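Long-range contact in beta-phosphoglucomutase (Clostridium difficile, PDB 4GIB), which probably interconverts beta-D-glucose 1-phosphate and beta-D-glucose 6-phosphate as a magnesium-dependent phosphomutase of the HAD-like superfamily: residues I70-F82 with E91-N103. Numbering follows the deposited sequence.
With PO4 (phosphate ion), chain F.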
loop_
_atom_site.group_PDB
_atom_site.type_symbol
_atom_site.label_atom_id
_atom_site.label_comp_id
_atom_site.label_asym_id
_atom_site.label_seq_id
_atom_site.Cartn_x
_atom_site.Cartn_y
_atom_site.Cartn_z
ATOM N N ILE A 70 -3.249 -4.412 -4.903
ATOM C CA ILE A 70 -3.726 -4.227 -6.278
ATOM C C ILE A 70 -5.107 -3.540 -6.251
ATOM O O ILE A 70 -5.926 -3.835 -5.389
ATOM C CB ILE A 70 -3.810 -5.592 -7.044
ATOM C CG1 ILE A 70 -2.463 -6.326 -7.046
ATOM C CG2 ILE A 70 -4.234 -5.392 -8.467
ATOM C CD1 ILE A 70 -1.312 -5.576 -7.789
ATOM N N SER A 71 -5.345 -2.626 -7.190
ATOM C CA SER A 71 -6.616 -1.906 -7.305
ATOM C C SER A 71 -7.789 -2.863 -7.533
ATOM O O SER A 71 -7.610 -3.964 -8.056
ATOM C CB SER A 71 -6.570 -0.886 -8.458
ATOM O OG SER A 71 -6.574 -1.523 -9.741
ATOM N N ARG A 72 -8.989 -2.395 -7.189
ATOM C CA ARG A 72 -10.230 -3.194 -7.247
ATOM C C ARG A 72 -10.526 -3.937 -8.536
ATOM O O ARG A 72 -10.723 -5.153 -8.517
ATOM C CB ARG A 72 -11.431 -2.303 -6.912
ATOM C CG ARG A 72 -12.758 -3.038 -6.759
ATOM C CD ARG A 72 -13.853 -2.055 -6.398
ATOM N NE ARG A 72 -13.409 -1.246 -5.275
ATOM C CZ ARG A 72 -13.993 -0.145 -4.850
ATOM N NH1 ARG A 72 -13.461 0.503 -3.817
ATOM N NH2 ARG A 72 -15.088 0.315 -5.436
ATOM N N MET A 73 -10.618 -3.224 -9.647
ATOM C CA MET A 73 -10.949 -3.866 -10.925
ATOM C C MET A 73 -9.814 -4.746 -11.461
ATOM O O MET A 73 -10.076 -5.799 -12.077
ATOM C CB MET A 73 -11.395 -2.825 -11.945
ATOM C CG MET A 73 -12.671 -2.049 -11.494
ATOM S SD MET A 73 -14.136 -3.111 -11.268
ATOM C CE MET A 73 -14.390 -3.616 -12.972
ATOM N N GLU A 74 -8.564 -4.355 -11.233
ATOM C CA GLU A 74 -7.455 -5.194 -11.662
ATOM C C GLU A 74 -7.474 -6.484 -10.853
ATOM O O GLU A 74 -7.278 -7.573 -11.416
ATOM C CB GLU A 74 -6.106 -4.491 -11.502
ATOM C CG GLU A 74 -4.897 -5.360 -11.862
ATOM C CD GLU A 74 -4.923 -5.908 -13.296
ATOM O OE1 GLU A 74 -5.611 -5.318 -14.156
ATOM O OE2 GLU A 74 -4.232 -6.927 -13.565
ATOM N N SER A 75 -7.727 -6.354 -9.544
ATOM C CA SER A 75 -7.792 -7.494 -8.636
ATOM C C SER A 75 -8.847 -8.474 -9.092
ATOM O O SER A 75 -8.609 -9.669 -9.085
ATOM C CB SER A 75 -8.091 -7.043 -7.195
ATOM O OG SER A 75 -7.071 -6.205 -6.712
ATOM N N LEU A 76 -10.007 -7.961 -9.501
ATOM C CA LEU A 76 -11.089 -8.800 -9.986
ATOM C C LEU A 76 -10.670 -9.559 -11.255
ATOM O O LEU A 76 -10.950 -10.746 -11.370
ATOM C CB LEU A 76 -12.393 -7.984 -10.210
ATOM C CG LEU A 76 -13.596 -8.753 -10.792
ATOM C CD1 LEU A 76 -13.950 -9.957 -9.925
ATOM C CD2 LEU A 76 -14.825 -7.859 -10.981
ATOM N N ASP A 77 -10.017 -8.877 -12.197
ATOM C CA ASP A 77 -9.536 -9.506 -13.450
ATOM C C ASP A 77 -8.541 -10.631 -13.180
ATOM O O ASP A 77 -8.568 -11.665 -13.857
ATOM C CB ASP A 77 -8.893 -8.475 -14.414
ATOM C CG ASP A 77 -9.902 -7.794 -15.330
ATOM O OD1 ASP A 77 -11.110 -8.128 -15.293
ATOM O OD2 ASP A 77 -9.483 -6.931 -16.126
ATOM N N ARG A 78 -7.652 -10.433 -12.215
ATOM C CA ARG A 78 -6.711 -11.479 -11.849
ATOM C C ARG A 78 -7.437 -12.691 -11.231
ATOM O O ARG A 78 -7.056 -13.831 -11.461
ATOM C CB ARG A 78 -5.634 -10.946 -10.904
ATOM C CG ARG A 78 -4.736 -9.937 -11.564
ATOM C CD ARG A 78 -3.621 -9.483 -10.664
ATOM N NE ARG A 78 -2.895 -8.387 -11.286
ATOM C CZ ARG A 78 -1.788 -7.839 -10.800
ATOM N NH1 ARG A 78 -1.254 -8.285 -9.664
ATOM N NH2 ARG A 78 -1.212 -6.836 -11.456
ATOM N N ILE A 79 -8.486 -12.451 -10.456
ATOM C CA ILE A 79 -9.238 -13.563 -9.890
ATOM C C ILE A 79 -9.898 -14.348 -11.025
ATOM O O ILE A 79 -9.807 -15.569 -11.075
ATOM C CB ILE A 79 -10.308 -13.096 -8.889
ATOM C CG1 ILE A 79 -9.641 -12.429 -7.677
ATOM C CG2 ILE A 79 -11.136 -14.282 -8.415
ATOM C CD1 ILE A 79 -10.630 -11.803 -6.708
ATOM N N LEU A 80 -10.537 -13.639 -11.949
ATOM C CA LEU A 80 -11.201 -14.299 -13.077
ATOM C C LEU A 80 -10.197 -15.037 -13.952
ATOM O O LEU A 80 -10.471 -16.127 -14.417
ATOM C CB LEU A 80 -12.014 -13.295 -13.867
ATOM C CG LEU A 80 -13.084 -12.632 -13.017
ATOM C CD1 LEU A 80 -13.784 -11.558 -13.813
ATOM C CD2 LEU A 80 -14.082 -13.651 -12.440
ATOM N N GLU A 81 -9.041 -14.414 -14.167
ATOM C CA GLU A 81 -7.924 -15.015 -14.888
ATOM C C GLU A 81 -7.601 -16.381 -14.327
ATOM O O GLU A 81 -7.422 -17.351 -15.063
ATOM C CB GLU A 81 -6.669 -14.174 -14.666
ATOM C CG GLU A 81 -5.375 -15.002 -14.795
ATOM C CD GLU A 81 -4.387 -14.710 -13.669
ATOM O OE1 GLU A 81 -3.333 -15.392 -13.604
ATOM O OE2 GLU A 81 -4.687 -13.838 -12.817
ATOM N N PHE A 82 -7.510 -16.441 -13.004
ATOM C CA PHE A 82 -7.159 -17.682 -12.298
ATOM C C PHE A 82 -8.098 -18.831 -12.717
ATOM O O PHE A 82 -7.708 -19.991 -12.674
ATOM C CB PHE A 82 -7.153 -17.459 -10.779
ATOM C CG PHE A 82 -6.800 -18.695 -9.978
ATOM C CD1 PHE A 82 -5.485 -19.170 -9.937
ATOM C CD2 PHE A 82 -7.774 -19.365 -9.237
ATOM C CE1 PHE A 82 -5.155 -20.299 -9.205
ATOM C CE2 PHE A 82 -7.452 -20.500 -8.498
ATOM C CZ PHE A 82 -6.139 -20.969 -8.484
ATOM N N GLU A 91 -17.635 -5.748 -18.827
ATOM C CA GLU A 91 -17.141 -4.897 -17.761
ATOM C C GLU A 91 -18.319 -4.456 -16.887
ATOM O O GLU A 91 -18.155 -4.311 -15.676
ATOM C CB GLU A 91 -16.316 -3.734 -18.318
ATOM C CG GLU A 91 -15.077 -4.200 -19.137
ATOM C CD GLU A 91 -14.073 -5.036 -18.321
ATOM O OE1 GLU A 91 -13.795 -4.696 -17.153
ATOM O OE2 GLU A 91 -13.532 -6.020 -18.857
ATOM N N GLU A 92 -19.507 -4.268 -17.472
ATOM C CA GLU A 92 -20.686 -3.942 -16.641
ATOM C C GLU A 92 -20.856 -4.987 -15.561
ATOM O O GLU A 92 -21.082 -4.678 -14.407
ATOM C CB GLU A 92 -22.005 -3.958 -17.423
ATOM C CG GLU A 92 -22.436 -2.666 -18.041
ATOM C CD GLU A 92 -23.952 -2.629 -18.241
ATOM O OE1 GLU A 92 -24.693 -3.034 -17.317
ATOM O OE2 GLU A 92 -24.407 -2.171 -19.307
ATOM N N GLU A 93 -20.817 -6.244 -15.976
ATOM C CA GLU A 93 -21.001 -7.334 -15.047
ATOM C C GLU A 93 -19.841 -7.329 -14.050
ATOM O O GLU A 93 -20.045 -7.574 -12.887
ATOM C CB GLU A 93 -21.151 -8.671 -15.789
ATOM C CG GLU A 93 -21.564 -9.832 -14.890
ATOM C CD GLU A 93 -22.928 -9.632 -14.198
ATOM O OE1 GLU A 93 -23.727 -8.771 -14.645
ATOM O OE2 GLU A 93 -23.198 -10.365 -13.213
ATOM N N LYS A 94 -18.633 -7.029 -14.507
ATOM C CA LYS A 94 -17.522 -6.914 -13.589
ATOM C C LYS A 94 -17.782 -5.737 -12.597
ATOM O O LYS A 94 -17.475 -5.847 -11.415
ATOM C CB LYS A 94 -16.201 -6.714 -14.322
ATOM C CG LYS A 94 -15.846 -7.784 -15.303
ATOM C CD LYS A 94 -14.346 -7.844 -15.477
ATOM C CE LYS A 94 -13.908 -8.876 -16.467
ATOM N NZ LYS A 94 -13.999 -8.373 -17.847
ATOM N N VAL A 95 -18.333 -4.625 -13.096
ATOM C CA VAL A 95 -18.696 -3.470 -12.250
ATOM C C VAL A 95 -19.683 -3.917 -11.150
ATOM O O VAL A 95 -19.544 -3.538 -9.983
ATOM C CB VAL A 95 -19.313 -2.290 -13.093
ATOM C CG1 VAL A 95 -20.090 -1.298 -12.204
ATOM C CG2 VAL A 95 -18.210 -1.561 -13.948
ATOM N N ARG A 96 -20.657 -4.749 -11.513
ATOM C CA ARG A 96 -21.635 -5.226 -10.534
ATOM C C ARG A 96 -20.957 -6.084 -9.473
ATOM O O ARG A 96 -21.224 -5.956 -8.270
ATOM C CB ARG A 96 -22.695 -6.090 -11.194
ATOM C CG ARG A 96 -23.964 -6.232 -10.366
ATOM C CD ARG A 96 -24.478 -7.662 -10.397
ATOM N NE ARG A 96 -23.800 -8.473 -9.375
ATOM C CZ ARG A 96 -23.766 -9.804 -9.346
ATOM N NH1 ARG A 96 -23.133 -10.419 -8.356
ATOM N NH2 ARG A 96 -24.335 -10.521 -10.306
ATOM N N MET A 97 -20.083 -6.973 -9.927
ATOM C CA MET A 97 -19.388 -7.884 -9.018
ATOM C C MET A 97 -18.470 -7.128 -8.075
ATOM O O MET A 97 -18.388 -7.441 -6.892
ATOM C CB MET A 97 -18.593 -8.913 -9.808
ATOM C CG MET A 97 -19.441 -9.865 -10.638
ATOM S SD MET A 97 -18.399 -10.880 -11.723
ATOM C CE MET A 97 -17.361 -11.651 -10.531
ATOM N N ALA A 98 -17.789 -6.126 -8.612
ATOM C CA ALA A 98 -16.884 -5.295 -7.830
ATOM C C ALA A 98 -17.638 -4.535 -6.736
ATOM O O ALA A 98 -17.137 -4.382 -5.633
ATOM C CB ALA A 98 -16.145 -4.306 -8.746
ATOM N N GLU A 99 -18.830 -4.050 -7.070
ATOM C CA GLU A 99 -19.652 -3.294 -6.138
ATOM C C GLU A 99 -20.047 -4.131 -4.934
ATOM O O GLU A 99 -19.927 -3.676 -3.796
ATOM C CB GLU A 99 -20.913 -2.784 -6.839
ATOM C CG GLU A 99 -21.877 -2.011 -5.923
ATOM C CD GLU A 99 -22.944 -1.231 -6.698
ATOM O OE1 GLU A 99 -22.686 -0.846 -7.859
ATOM O OE2 GLU A 99 -24.032 -0.984 -6.138
ATOM N N GLU A 100 -20.521 -5.347 -5.198
ATOM C CA GLU A 100 -20.952 -6.255 -4.156
ATOM C C GLU A 100 -19.786 -6.559 -3.230
ATOM O O GLU A 100 -19.938 -6.585 -2.016
ATOM C CB GLU A 100 -21.532 -7.545 -4.769
ATOM C CG GLU A 100 -21.914 -8.597 -3.736
ATOM C CD GLU A 100 -22.450 -9.895 -4.338
ATOM O OE1 GLU A 100 -22.515 -10.889 -3.576
ATOM O OE2 GLU A 100 -22.799 -9.930 -5.550
ATOM N N LYS A 101 -18.617 -6.769 -3.811
ATOM C CA LYS A 101 -17.429 -7.021 -3.041
ATOM C C LYS A 101 -17.056 -5.790 -2.223
ATOM O O LYS A 101 -16.736 -5.907 -1.039
ATOM C CB LYS A 101 -16.275 -7.425 -3.967
ATOM C CG LYS A 101 -14.923 -7.651 -3.268
ATOM C CD LYS A 101 -14.099 -6.372 -3.068
ATOM C CE LYS A 101 -12.863 -6.668 -2.221
ATOM N NZ LYS A 101 -11.955 -5.524 -2.061
ATOM N N ASN A 102 -17.087 -4.617 -2.852
ATOM C CA ASN A 102 -16.737 -3.382 -2.145
ATOM C C ASN A 102 -17.644 -3.188 -0.916
ATOM O O ASN A 102 -17.150 -2.979 0.193
ATOM C CB ASN A 102 -16.818 -2.172 -3.077
ATOM C CG ASN A 102 -16.209 -0.896 -2.467
ATOM O OD1 ASN A 102 -15.217 -0.941 -1.749
ATOM N ND2 ASN A 102 -16.769 0.246 -2.830
ATOM N N ASN A 103 -18.960 -3.269 -1.112
ATOM C CA ASN A 103 -19.903 -3.141 -0.000
ATOM C C ASN A 103 -19.548 -4.080 1.147
ATOM O O ASN A 103 -19.586 -3.704 2.309
ATOM C CB ASN A 103 -21.335 -3.423 -0.457
ATOM C CG ASN A 103 -21.869 -2.372 -1.424
ATOM O OD1 ASN A 103 -21.363 -1.248 -1.486
ATOM N ND2 ASN A 103 -22.917 -2.733 -2.172
HETATM P P PO4 F . -10.295 -0.920 -3.077
HETATM O O1 PO4 F . -8.923 -1.495 -3.371
HETATM O O2 PO4 F . -10.346 -0.713 -1.598
HETATM O O3 PO4 F . -10.478 0.397 -3.789
HETATM O O4 PO4 F . -11.377 -1.864 -3.527
#
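One face of the Arg72 guanidinium is covered by the Asn102 amide, whose CG lies 3.1 Å above that plane, displaced toward its rim; with the planes 29° apart, this is an offset, tilted stack. Arg72 NH1 and Asn102 OD1 are close, but the angle is too poor for a hydrogen bond, and OD1 instead accepts from Asn143. At the guanidinium edge, in plane, sits a phosphate ion: Arg72 NE reaches its O4 at 2.8 Å and 163°, and NH1 donates to O3. A bend at chi3 turns the otherwise extended arginine chain toward this ion, which Ser141, Lys142 and Asn143 also bind. One residue on, Met73 fits as a knob among Glu91, Lys94, Val95 and Ala98, its SD 3.4 Å from Ala98 CB. Reciprocally, Lys94 enters the hole formed by Met73, Leu76, Asp77 and Leu80. Its NZ makes a salt bridge with Glu91 OE2 at 2.6 Å and a long one with Asp77 OD1 (3.9 Å). Leu76 CD1 meets Met97 CE at 3.9 Å, adding an apolar contact. With an axis separation of 10.2 Å and 108° between their directions, the segments represent helix-helix packing in the helical cap domain of a HAD phosphomutase, and Arg72 and Lys101 belong to its predicted substrate site.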